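Local coordinates for HNH nuclease domain-containing protein (Streptomyces coelicolor, PDB 5ZMO), which recognises phosphorothioate-modified DNA through the sulfur-binding domain described here, one part of a larger type IV restriction endonuclease, at residues A58-Q66 with P149-G157; G73-L81 with R102-N110. All coordinates share one frame; numbering follows the deposited sequence.

How the contacts relate
Contact 1 and contact 2 lie on successive helices, 50-63 and 70-83, with their centres about 20 Å apart. The two regions meet where Met61 and Ala58 pack on Val74. Contact 1 is only partly buried: an aromatic and leucine interior passes into a hydroxyl-carboxylate bond and a long salt bridge at its exposed side, and it joins the end of helix 50-63 to the short helix near the C-terminus. Contact 2 is the more deeply buried, most of its touching residues being enclosed, with no direct hydrogen bond between its two segments. CH-pi and aliphatic packing and one bridging water hold it together, while several of its polar groups turn to the DNA.

Contact 1. Residues A58-Q66 with P149-G157; sequences APLMEKYGQ and PAGLLEDFG
The ring of Tyr64 lies with CG of Leu152 over one face and CG of its own neighbour Lys63 over the other, both displaced toward the rim, while Pro149 CB and Asp155 OD2 meet its edge. Tyr64 CE1 comes within 3.7 Å of Pro149 CB, and Tyr64 CD1 within 3.8 Å of Leu152 CD1. Phe156 presents its own edge to the tyrosine in an offset edge-to-face pair, centroids 5.7 Å apart and planes inclined at 62°. One face of the Phe156 ring receives Leu60 CD1, a CH-pi contact at 4.1 Å from the centroid, and the carbonyl O of Leu152 lies at its edge. Leu60 CG, anti to the carbonyl carbon (chi1 -49°), is carried toward the short helix, where CD1 lies over the phenyl ring and CD2 reaches Asp155 CB at 3.7 Å.

These contacts join the C-terminal end of helix 50-63 to the short helix 152-155 in the largely helical sulfur-binding domain. A type II turn, Pro149 to Leu152, leads into the short helix with Gly151 as N-cap, and a Schellman motif at Gly157 ends it. Gly151 lies against the hydroxyl, its C 3.2 Å from Tyr64 OH, where a side chain would run into that oxygen; its positive phi also favours glycine. Behind Phe156, Val31 and Leu34 of helix 28-41 continue the apolar packing, and Trp35 of the same helix meets Leu60.

Toward the surface the chemistry turns polar. Tyr64 OH donates to Asp155 OD2 at 2.8 Å, approaching from above the carboxylate plane, 47° out of it, and this bond ties the phenol to the last turn of the short helix. The extended chain of Lys63 carries NZ to 4.0 Å from the same Asp155 OD2, a long salt bridge near the surface.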
loop_
_atom_site.group_PDB
_atom_site.type_symbol
_atom_site.label_atom_id
_atom_site.label_comp_id
_atom_site.label_asym_id
_atom_site.label_seq_id
_atom_site.Cartn_x
_atom_site.Cartn_y
_atom_site.Cartn_z
ATOM N N ALA A 58 0.979 -1.024 10.019
ATOM C CA ALA A 58 0.435 -2.133 10.837
ATOM C C ALA A 58 -0.827 -1.747 11.633
ATOM O O ALA A 58 -1.823 -2.511 11.667
ATOM C CB ALA A 58 1.516 -2.748 11.768
ATOM N N PRO A 59 -0.785 -0.616 12.355
ATOM C CA PRO A 59 -1.999 -0.274 13.091
ATOM C C PRO A 59 -3.185 0.117 12.220
ATOM O O PRO A 59 -4.315 -0.103 12.643
ATOM C CB PRO A 59 -1.619 1.023 13.881
ATOM C CG PRO A 59 -0.227 1.331 13.566
ATOM C CD PRO A 59 0.343 0.325 12.610
ATOM N N LEU A 60 -2.940 0.650 11.024
ATOM C CA LEU A 60 -4.036 0.864 10.036
ATOM C C LEU A 60 -4.627 -0.429 9.479
ATOM O O LEU A 60 -5.845 -0.529 9.227
ATOM C CB LEU A 60 -3.607 1.753 8.882
ATOM C CG LEU A 60 -2.924 3.046 9.222
ATOM C CD1 LEU A 60 -2.329 3.721 7.978
ATOM C CD2 LEU A 60 -3.931 4.007 9.920
ATOM N N MET A 61 -3.753 -1.387 9.248
ATOM C CA MET A 61 -4.128 -2.763 8.837
ATOM C C MET A 61 -5.073 -3.378 9.886
ATOM O O MET A 61 -6.119 -4.007 9.551
ATOM C CB MET A 61 -2.853 -3.605 8.717
ATOM C CG MET A 61 -2.718 -4.642 7.637
ATOM S SD MET A 61 -3.260 -4.155 6.025
ATOM C CE MET A 61 -1.823 -3.550 5.158
ATOM N N GLU A 62 -4.734 -3.226 11.164
ATOM C CA GLU A 62 -5.591 -3.701 12.245
ATOM C C GLU A 62 -6.898 -2.940 12.378
ATOM O O GLU A 62 -7.979 -3.556 12.506
ATOM C CB GLU A 62 -4.788 -3.671 13.572
ATOM C CG GLU A 62 -3.654 -4.641 13.615
ATOM C CD GLU A 62 -2.526 -4.262 14.577
ATOM O OE1 GLU A 62 -1.656 -5.154 14.729
ATOM O OE2 GLU A 62 -2.591 -3.125 15.152
ATOM N N LYS A 63 -6.834 -1.611 12.397
ATOM C CA LYS A 63 -8.027 -0.827 12.600
ATOM C C LYS A 63 -8.987 -0.857 11.390
ATOM O O LYS A 63 -10.175 -1.171 11.525
ATOM C CB LYS A 63 -7.615 0.610 12.974
ATOM C CG LYS A 63 -8.800 1.498 13.224
ATOM C CD LYS A 63 -8.407 2.820 13.843
ATOM C CE LYS A 63 -9.683 3.578 14.138
ATOM N NZ LYS A 63 -9.361 4.771 14.934
ATOM N N TYR A 64 -8.476 -0.553 10.200
ATOM C CA TYR A 64 -9.327 -0.387 8.987
ATOM C C TYR A 64 -9.368 -1.630 8.090
ATOM O O TYR A 64 -10.306 -1.837 7.345
ATOM C CB TYR A 64 -8.871 0.783 8.189
ATOM C CG TYR A 64 -8.973 2.034 8.968
ATOM C CD1 TYR A 64 -10.208 2.608 9.247
ATOM C CD2 TYR A 64 -7.882 2.592 9.537
ATOM C CE1 TYR A 64 -10.303 3.780 10.052
ATOM C CE2 TYR A 64 -7.959 3.703 10.321
ATOM C CZ TYR A 64 -9.180 4.323 10.566
ATOM O OH TYR A 64 -9.163 5.453 11.384
ATOM N N GLY A 65 -8.334 -2.445 8.152
ATOM C CA GLY A 65 -8.197 -3.639 7.285
ATOM C C GLY A 65 -8.696 -4.975 7.832
ATOM O O GLY A 65 -8.498 -6.002 7.168
ATOM N N GLN A 66 -9.235 -5.004 9.056
ATOM C CA GLN A 66 -9.748 -6.294 9.640
ATOM C C GLN A 66 -8.708 -7.381 9.802
ATOM O O GLN A 66 -9.036 -8.589 9.702
ATOM C CB GLN A 66 -10.875 -6.923 8.769
ATOM C CG GLN A 66 -11.885 -5.981 8.179
ATOM C CD GLN A 66 -13.077 -6.689 7.530
ATOM O OE1 GLN A 66 -12.952 -7.738 6.870
ATOM N NE2 GLN A 66 -14.242 -6.091 7.697
ATOM N N PRO A 149 -15.266 4.730 7.408
ATOM C CA PRO A 149 -14.994 4.795 8.817
ATOM C C PRO A 149 -14.563 6.165 9.322
ATOM O O PRO A 149 -13.739 6.822 8.663
ATOM C CB PRO A 149 -13.854 3.806 8.982
ATOM C CG PRO A 149 -13.914 2.915 7.804
ATOM C CD PRO A 149 -14.458 3.710 6.717
ATOM N N ALA A 150 -15.087 6.600 10.484
ATOM C CA ALA A 150 -14.567 7.829 11.093
ATOM C C ALA A 150 -13.083 7.593 11.376
ATOM O O ALA A 150 -12.640 6.514 11.833
ATOM C CB ALA A 150 -15.310 8.245 12.369
ATOM N N GLY A 151 -12.324 8.625 11.065
ATOM C CA GLY A 151 -10.911 8.587 11.261
ATOM C C GLY A 151 -10.129 8.158 10.052
ATOM O O GLY A 151 -8.910 8.353 10.034
ATOM N N LEU A 152 -10.755 7.544 9.063
ATOM C CA LEU A 152 -9.940 6.936 7.982
ATOM C C LEU A 152 -9.184 8.018 7.212
ATOM O O LEU A 152 -7.976 7.921 7.018
ATOM C CB LEU A 152 -10.798 6.133 7.019
ATOM C CG LEU A 152 -9.988 5.331 5.988
ATOM C CD1 LEU A 152 -10.620 3.970 5.744
ATOM C CD2 LEU A 152 -9.841 6.087 4.677
ATOM N N LEU A 153 -9.877 9.064 6.793
ATOM C CA LEU A 153 -9.210 10.106 6.007
ATOM C C LEU A 153 -8.058 10.743 6.741
ATOM O O LEU A 153 -6.951 10.816 6.179
ATOM C CB LEU A 153 -10.218 11.176 5.547
ATOM C CG LEU A 153 -10.936 10.987 4.212
ATOM C CD1 LEU A 153 -11.189 9.544 3.866
ATOM C CD2 LEU A 153 -12.191 11.860 4.098
ATOM N N GLU A 154 -8.267 11.122 8.002
ATOM C CA GLU A 154 -7.188 11.653 8.826
ATOM C C GLU A 154 -6.051 10.657 8.995
ATOM O O GLU A 154 -4.880 11.032 8.874
ATOM C CB GLU A 154 -7.684 12.145 10.197
ATOM C CG GLU A 154 -8.297 13.532 10.172
ATOM C CD GLU A 154 -7.308 14.631 9.725
ATOM O OE1 GLU A 154 -7.784 15.658 9.173
ATOM O OE2 GLU A 154 -6.071 14.467 9.912
ATOM N N ASP A 155 -6.371 9.395 9.247
ATOM C CA ASP A 155 -5.322 8.425 9.598
ATOM C C ASP A 155 -4.462 8.048 8.389
ATOM O O ASP A 155 -3.270 7.691 8.540
ATOM C CB ASP A 155 -5.882 7.169 10.281
ATOM C CG ASP A 155 -6.210 7.398 11.786
ATOM O OD1 ASP A 155 -5.917 8.511 12.307
ATOM O OD2 ASP A 155 -6.757 6.469 12.422
ATOM N N PHE A 156 -5.047 8.170 7.211
ATOM C CA PHE A 156 -4.311 7.930 5.954
ATOM C C PHE A 156 -3.692 9.200 5.343
ATOM O O PHE A 156 -3.078 9.131 4.303
ATOM C CB PHE A 156 -5.204 7.228 4.935
ATOM C CG PHE A 156 -5.380 5.772 5.203
ATOM C CD1 PHE A 156 -6.281 5.340 6.148
ATOM C CD2 PHE A 156 -4.577 4.807 4.578
ATOM C CE1 PHE A 156 -6.455 4.001 6.416
ATOM C CE2 PHE A 156 -4.753 3.462 4.859
ATOM C CZ PHE A 156 -5.669 3.050 5.786
ATOM N N GLY A 157 -3.877 10.373 5.956
ATOM C CA GLY A 157 -3.431 11.622 5.408
ATOM C C GLY A 157 -4.125 12.157 4.183
ATOM O O GLY A 157 -3.518 12.798 3.368
#

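Contact 2. Residues G73-L81 with R102-N110. With PO4 (phosphate ion), chain E; nucleotides of chain C; nucleotides of chain B.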
loop_
_atom_site.group_PDB
_atom_site.type_symbol
_atom_site.label_atom_id
_atom_site.label_comp_id
_atom_site.label_asym_id
_atom_site.label_seq_id
_atom_site.Cartn_x
_atom_site.Cartn_y
_atom_site.Cartn_z
ATOM N N GLY A 73 0.369 -8.874 8.547
ATOM C CA GLY A 73 -0.457 -8.390 7.510
ATOM C C GLY A 73 0.269 -7.568 6.470
ATOM O O GLY A 73 0.162 -7.845 5.272
ATOM N N VAL A 74 0.978 -6.512 6.908
ATOM C CA VAL A 74 1.665 -5.573 5.976
ATOM C C VAL A 74 2.704 -6.236 5.033
ATOM O O VAL A 74 2.921 -5.735 3.893
ATOM C CB VAL A 74 2.472 -4.396 6.620
ATOM C CG1 VAL A 74 2.598 -3.272 5.599
ATOM C CG2 VAL A 74 1.849 -3.760 7.828
ATOM N N ARG A 75 3.362 -7.307 5.482
ATOM C CA ARG A 75 4.409 -7.941 4.721
ATOM C C ARG A 75 3.829 -8.482 3.373
ATOM O O ARG A 75 4.549 -8.442 2.358
ATOM C CB ARG A 75 5.157 -9.004 5.505
ATOM C CG ARG A 75 4.349 -10.193 5.864
ATOM C CD ARG A 75 5.006 -10.936 6.997
ATOM N NE ARG A 75 4.257 -12.136 7.291
ATOM C CZ ARG A 75 4.518 -13.360 6.820
ATOM N NH1 ARG A 75 3.735 -14.344 7.233
ATOM N NH2 ARG A 75 5.514 -13.609 6.009
ATOM N N TYR A 76 2.560 -8.913 3.360
ATOM C CA TYR A 76 1.956 -9.523 2.141
ATOM C C TYR A 76 1.876 -8.516 0.956
ATOM O O TYR A 76 2.487 -8.770 -0.059
ATOM C CB TYR A 76 0.634 -10.144 2.430
ATOM C CG TYR A 76 0.775 -11.436 3.238
ATOM C CD1 TYR A 76 1.404 -12.543 2.692
ATOM C CD2 TYR A 76 0.256 -11.526 4.517
ATOM C CE1 TYR A 76 1.499 -13.706 3.398
ATOM C CE2 TYR A 76 0.445 -12.651 5.294
ATOM C CZ TYR A 76 1.039 -13.751 4.718
ATOM O OH TYR A 76 1.178 -14.927 5.434
ATOM N N PRO A 77 1.257 -7.339 1.153
ATOM C CA PRO A 77 1.170 -6.333 0.037
ATOM C C PRO A 77 2.509 -5.647 -0.224
ATOM O O PRO A 77 2.751 -5.216 -1.338
ATOM C CB PRO A 77 0.110 -5.330 0.521
ATOM C CG PRO A 77 0.159 -5.470 2.019
ATOM C CD PRO A 77 0.424 -6.956 2.306
ATOM N N PHE A 78 3.358 -5.543 0.794
ATOM C CA PHE A 78 4.690 -4.930 0.677
ATOM C C PHE A 78 5.495 -5.589 -0.408
ATOM O O PHE A 78 6.294 -4.942 -1.072
ATOM C CB PHE A 78 5.401 -4.977 2.009
ATOM C CG PHE A 78 6.681 -4.234 2.055
ATOM C CD1 PHE A 78 6.682 -2.868 2.319
ATOM C CD2 PHE A 78 7.882 -4.882 1.830
ATOM C CE1 PHE A 78 7.886 -2.182 2.407
ATOM C CE2 PHE A 78 9.066 -4.214 1.893
ATOM C CZ PHE A 78 9.071 -2.827 2.167
ATOM N N TRP A 79 5.273 -6.882 -0.575
ATOM C CA TRP A 79 5.843 -7.640 -1.699
ATOM C C TRP A 79 4.963 -7.839 -2.893
ATOM O O TRP A 79 5.394 -7.619 -4.032
ATOM C CB TRP A 79 6.229 -9.037 -1.155
ATOM C CG TRP A 79 7.020 -9.888 -2.170
ATOM C CD1 TRP A 79 6.558 -11.020 -2.795
ATOM C CD2 TRP A 79 8.380 -9.760 -2.532
ATOM N NE1 TRP A 79 7.525 -11.519 -3.617
ATOM C CE2 TRP A 79 8.670 -10.820 -3.441
ATOM C CE3 TRP A 79 9.381 -8.860 -2.220
ATOM C CZ2 TRP A 79 9.901 -10.969 -4.023
ATOM C CZ3 TRP A 79 10.631 -9.025 -2.808
ATOM C CH2 TRP A 79 10.863 -10.070 -3.688
ATOM N N ALA A 80 3.693 -8.150 -2.678
ATOM C CA ALA A 80 2.764 -8.507 -3.751
ATOM C C ALA A 80 2.439 -7.382 -4.689
ATOM O O ALA A 80 2.169 -7.621 -5.849
ATOM C CB ALA A 80 1.489 -9.066 -3.210
ATOM N N LEU A 81 2.440 -6.145 -4.199
ATOM C CA LEU A 81 2.260 -5.014 -5.099
ATOM C C LEU A 81 3.327 -4.866 -6.238
ATOM O O LEU A 81 3.072 -4.217 -7.290
ATOM C CB LEU A 81 2.198 -3.731 -4.289
ATOM C CG LEU A 81 0.922 -3.052 -3.790
ATOM C CD1 LEU A 81 -0.417 -3.402 -4.411
ATOM C CD2 LEU A 81 0.903 -2.604 -2.384
ATOM N N ARG A 102 6.956 -17.486 -3.138
ATOM C CA ARG A 102 5.820 -16.588 -3.035
ATOM C C ARG A 102 6.180 -15.240 -2.381
ATOM O O ARG A 102 5.598 -14.185 -2.735
ATOM C CB ARG A 102 4.705 -17.235 -2.230
ATOM C CG ARG A 102 3.874 -18.203 -3.007
ATOM C CD ARG A 102 2.864 -18.749 -2.081
ATOM N NE ARG A 102 1.943 -19.676 -2.667
ATOM C CZ ARG A 102 2.208 -20.985 -2.865
ATOM N NH1 ARG A 102 3.414 -21.479 -2.674
ATOM N NH2 ARG A 102 1.257 -21.813 -3.301
ATOM N N ARG A 103 7.079 -15.281 -1.398
ATOM C CA ARG A 103 7.345 -14.091 -0.528
ATOM C C ARG A 103 8.675 -14.190 0.198
ATOM O O ARG A 103 9.175 -15.288 0.451
ATOM C CB ARG A 103 6.197 -13.948 0.511
ATOM C CG ARG A 103 6.227 -15.050 1.604
ATOM C CD ARG A 103 4.996 -15.193 2.490
ATOM N NE ARG A 103 4.022 -16.021 1.862
ATOM C CZ ARG A 103 3.696 -17.255 2.180
ATOM N NH1 ARG A 103 4.188 -17.931 3.227
ATOM N NH2 ARG A 103 2.791 -17.799 1.446
ATOM N N PRO A 104 9.247 -13.059 0.585
ATOM C CA PRO A 104 10.330 -13.035 1.485
ATOM C C PRO A 104 9.909 -13.415 2.907
ATOM O O PRO A 104 8.762 -13.195 3.348
ATOM C CB PRO A 104 10.772 -11.560 1.473
ATOM C CG PRO A 104 9.532 -10.796 1.120
ATOM C CD PRO A 104 8.762 -11.692 0.233
ATOM N N THR A 105 10.848 -14.011 3.618
ATOM C CA THR A 105 10.596 -14.317 5.043
ATOM C C THR A 105 10.530 -12.996 5.782
ATOM O O THR A 105 11.242 -12.039 5.444
ATOM C CB THR A 105 11.707 -15.140 5.704
ATOM O OG1 THR A 105 12.947 -14.429 5.568
ATOM C CG2 THR A 105 11.866 -16.532 5.044
ATOM N N LEU A 106 9.699 -12.973 6.834
ATOM C CA LEU A 106 9.701 -11.831 7.739
ATOM C C LEU A 106 11.095 -11.624 8.337
ATOM O O LEU A 106 11.529 -10.482 8.542
ATOM C CB LEU A 106 8.669 -11.991 8.854
ATOM C CG LEU A 106 8.528 -10.819 9.821
ATOM C CD1 LEU A 106 8.150 -9.592 9.027
ATOM C CD2 LEU A 106 7.375 -11.015 10.781
ATOM N N GLU A 107 11.812 -12.724 8.610
ATOM C CA GLU A 107 13.161 -12.581 9.188
ATOM C C GLU A 107 14.136 -11.801 8.259
ATOM O O GLU A 107 14.915 -10.929 8.725
ATOM C CB GLU A 107 13.735 -13.942 9.513
ATOM C CG GLU A 107 15.223 -13.945 9.874
ATOM C CD GLU A 107 15.802 -15.336 9.788
ATOM O OE1 GLU A 107 16.466 -15.655 8.768
ATOM O OE2 GLU A 107 15.551 -16.121 10.727
ATOM N N SER A 108 14.070 -12.100 6.955
ATOM C CA SER A 108 14.932 -11.440 5.952
ATOM C C SER A 108 14.475 -10.025 5.669
ATOM O O SER A 108 15.318 -9.173 5.412
ATOM C CB SER A 108 15.103 -12.240 4.649
ATOM O OG SER A 108 13.971 -12.257 3.734
ATOM N N LEU A 109 13.164 -9.759 5.729
ATOM C CA LEU A 109 12.673 -8.333 5.661
ATOM C C LEU A 109 13.211 -7.534 6.813
ATOM O O LEU A 109 13.646 -6.360 6.652
ATOM C CB LEU A 109 11.117 -8.233 5.660
ATOM C CG LEU A 109 10.295 -8.488 4.444
ATOM C CD1 LEU A 109 8.822 -8.453 4.801
ATOM C CD2 LEU A 109 10.605 -7.466 3.355
ATOM N N ASN A 110 13.164 -8.119 8.019
ATOM C CA ASN A 110 13.629 -7.381 9.190
ATOM C C ASN A 110 15.139 -7.160 9.109
ATOM O O ASN A 110 15.633 -6.073 9.415
ATOM C CB ASN A 110 13.209 -8.095 10.511
ATOM C CG ASN A 110 11.719 -7.840 10.905
ATOM O OD1 ASN A 110 11.033 -6.891 10.468
ATOM N ND2 ASN A 110 11.227 -8.689 11.765
HETATM P P PO4 E . 2.026 -24.499 -5.572
HETATM O O1 PO4 E . 3.119 -23.519 -5.992
HETATM O O2 PO4 E . 2.508 -25.902 -5.842
HETATM O O3 PO4 E . 1.776 -24.384 -4.081
HETATM O O4 PO4 E . 0.732 -24.231 -6.361
ATOM P P DC C 2 9.120 -16.217 8.384
ATOM O OP1 DC C 2 10.177 -15.413 9.085
ATOM O OP2 DC C 2 8.369 -15.561 7.330
ATOM O "O5'" DC C 2 9.564 -17.698 7.925
ATOM C "C5'" DC C 2 10.366 -18.581 8.783
ATOM C "C4'" DC C 2 10.300 -20.065 8.446
ATOM O "O4'" DC C 2 9.216 -20.766 9.117
ATOM C "C3'" DC C 2 10.201 -20.493 6.986
ATOM O "O3'" DC C 2 10.863 -21.748 6.785
ATOM C "C2'" DC C 2 8.729 -20.821 6.811
ATOM C "C1'" DC C 2 8.315 -21.370 8.166
ATOM N N1 DC C 2 6.948 -20.980 8.570
ATOM C C2 DC C 2 5.956 -21.941 8.846
ATOM O O2 DC C 2 6.196 -23.150 8.632
ATOM N N3 DC C 2 4.750 -21.522 9.306
ATOM C C4 DC C 2 4.539 -20.219 9.542
ATOM N N4 DC C 2 3.344 -19.839 9.987
ATOM C C5 DC C 2 5.528 -19.233 9.269
ATOM C C6 DC C 2 6.708 -19.653 8.804
ATOM P P DG B 3 0.927 -12.725 -5.544
ATOM O OP1 DG B 3 0.789 -11.871 -6.736
ATOM O OP2 DG B 3 2.249 -13.039 -5.003
ATOM O "O5'" DG B 3 -0.010 -12.066 -4.447
ATOM C "C5'" DG B 3 -1.412 -11.730 -4.713
ATOM C "C4'" DG B 3 -2.243 -12.133 -3.513
ATOM O "O4'" DG B 3 -2.365 -13.579 -3.463
ATOM C "C3'" DG B 3 -1.632 -11.748 -2.157
ATOM O "O3'" DG B 3 -2.709 -11.594 -1.229
ATOM C "C2'" DG B 3 -0.908 -13.013 -1.736
ATOM C "C1'" DG B 3 -1.907 -14.054 -2.182
ATOM N N9 DG B 3 -1.381 -15.407 -2.364
ATOM C C8 DG B 3 -0.126 -15.774 -2.774
ATOM N N7 DG B 3 0.010 -17.073 -2.900
ATOM C C5 DG B 3 -1.232 -17.586 -2.561
ATOM C C6 DG B 3 -1.678 -18.937 -2.472
ATOM O O6 DG B 3 -1.055 -19.967 -2.752
ATOM N N1 DG B 3 -3.009 -19.011 -2.085
ATOM C C2 DG B 3 -3.797 -17.929 -1.754
ATOM N N2 DG B 3 -5.073 -18.193 -1.439
ATOM N N3 DG B 3 -3.396 -16.671 -1.848
ATOM C C4 DG B 3 -2.107 -16.577 -2.234
ATOM P P DC B 5 -5.738 -13.621 5.483
ATOM O OP1 DC B 5 -7.143 -13.209 5.663
ATOM O OP2 DC B 5 -4.644 -13.284 6.394
ATOM O "O5'" DC B 5 -5.690 -15.210 5.345
ATOM C "C5'" DC B 5 -6.644 -15.870 4.523
ATOM C "C4'" DC B 5 -6.626 -17.346 4.837
ATOM O "O4'" DC B 5 -5.423 -17.983 4.362
ATOM C "C3'" DC B 5 -6.731 -17.705 6.318
ATOM O "O3'" DC B 5 -7.556 -18.895 6.364
ATOM C "C2'" DC B 5 -5.289 -18.030 6.701
ATOM C "C1'" DC B 5 -4.707 -18.633 5.425
ATOM N N1 DC B 5 -3.257 -18.444 5.178
ATOM C C2 DC B 5 -2.450 -19.516 4.811
ATOM O O2 DC B 5 -2.924 -20.671 4.831
ATOM N N3 DC B 5 -1.143 -19.296 4.531
ATOM C C4 DC B 5 -0.642 -18.061 4.614
ATOM N N4 DC B 5 0.642 -17.889 4.308
ATOM C C5 DC B 5 -1.454 -16.946 4.948
ATOM C C6 DC B 5 -2.734 -17.179 5.239
HETATM O O HOH W 1 6.559 -11.911 4.002
#
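O6 of DG3 in chain B is gripped by two N-H groups of Arg102, NE and NH2, each 3.0 Å away, while the backbone O of Arg102 lies 3.3 Å from Trp79 CD1. The arginine chain is extended from CG to NE, which carries the guanidinium out to the base; NE adds a weak bond to N7, and NH2 also binds a phosphate ion, probably from the crystallisation liquor, near the guanidinium plane. Replacing Arg102 by a leucine would probably leave O6 and N7 without these N-H donors and the phosphate ion without the one from NH2.

Between the segments the packing is mostly apolar. Pro104 CD sits over one face of the Trp79 indole, 3.5 Å from the centroid of the five-membered ring, and Arg103 CA lies over the same ring. Leu109 places CD1 on Arg75 CB and CD2 on Phe78 CE2. The Arg75 guanidinium, salt-bridged to Asp72, lies with one face on Tyr76 CZ, and a water links its NH2 (2.8 Å) to Pro104 O (2.6 Å). Tyr76 OH accepts from N4 of DC5 in chain B, alongside Arg103, whose NH2 binds O6 of a modified base.

Thr105 caps helix 106-112, its OG1 accepting from Ser108 N. At that helix start, Leu106 N donates to OP2 of DC2 in chain C at 3.0 Å, and Glu107 N to its OP1. A helix N-terminus holding a backbone phosphate, beside arginines reading the major-groove edges of bases, is characteristic of a sequence-reading DNA interface, here that of the sulfur-binding domain on phosphorothioated DNA.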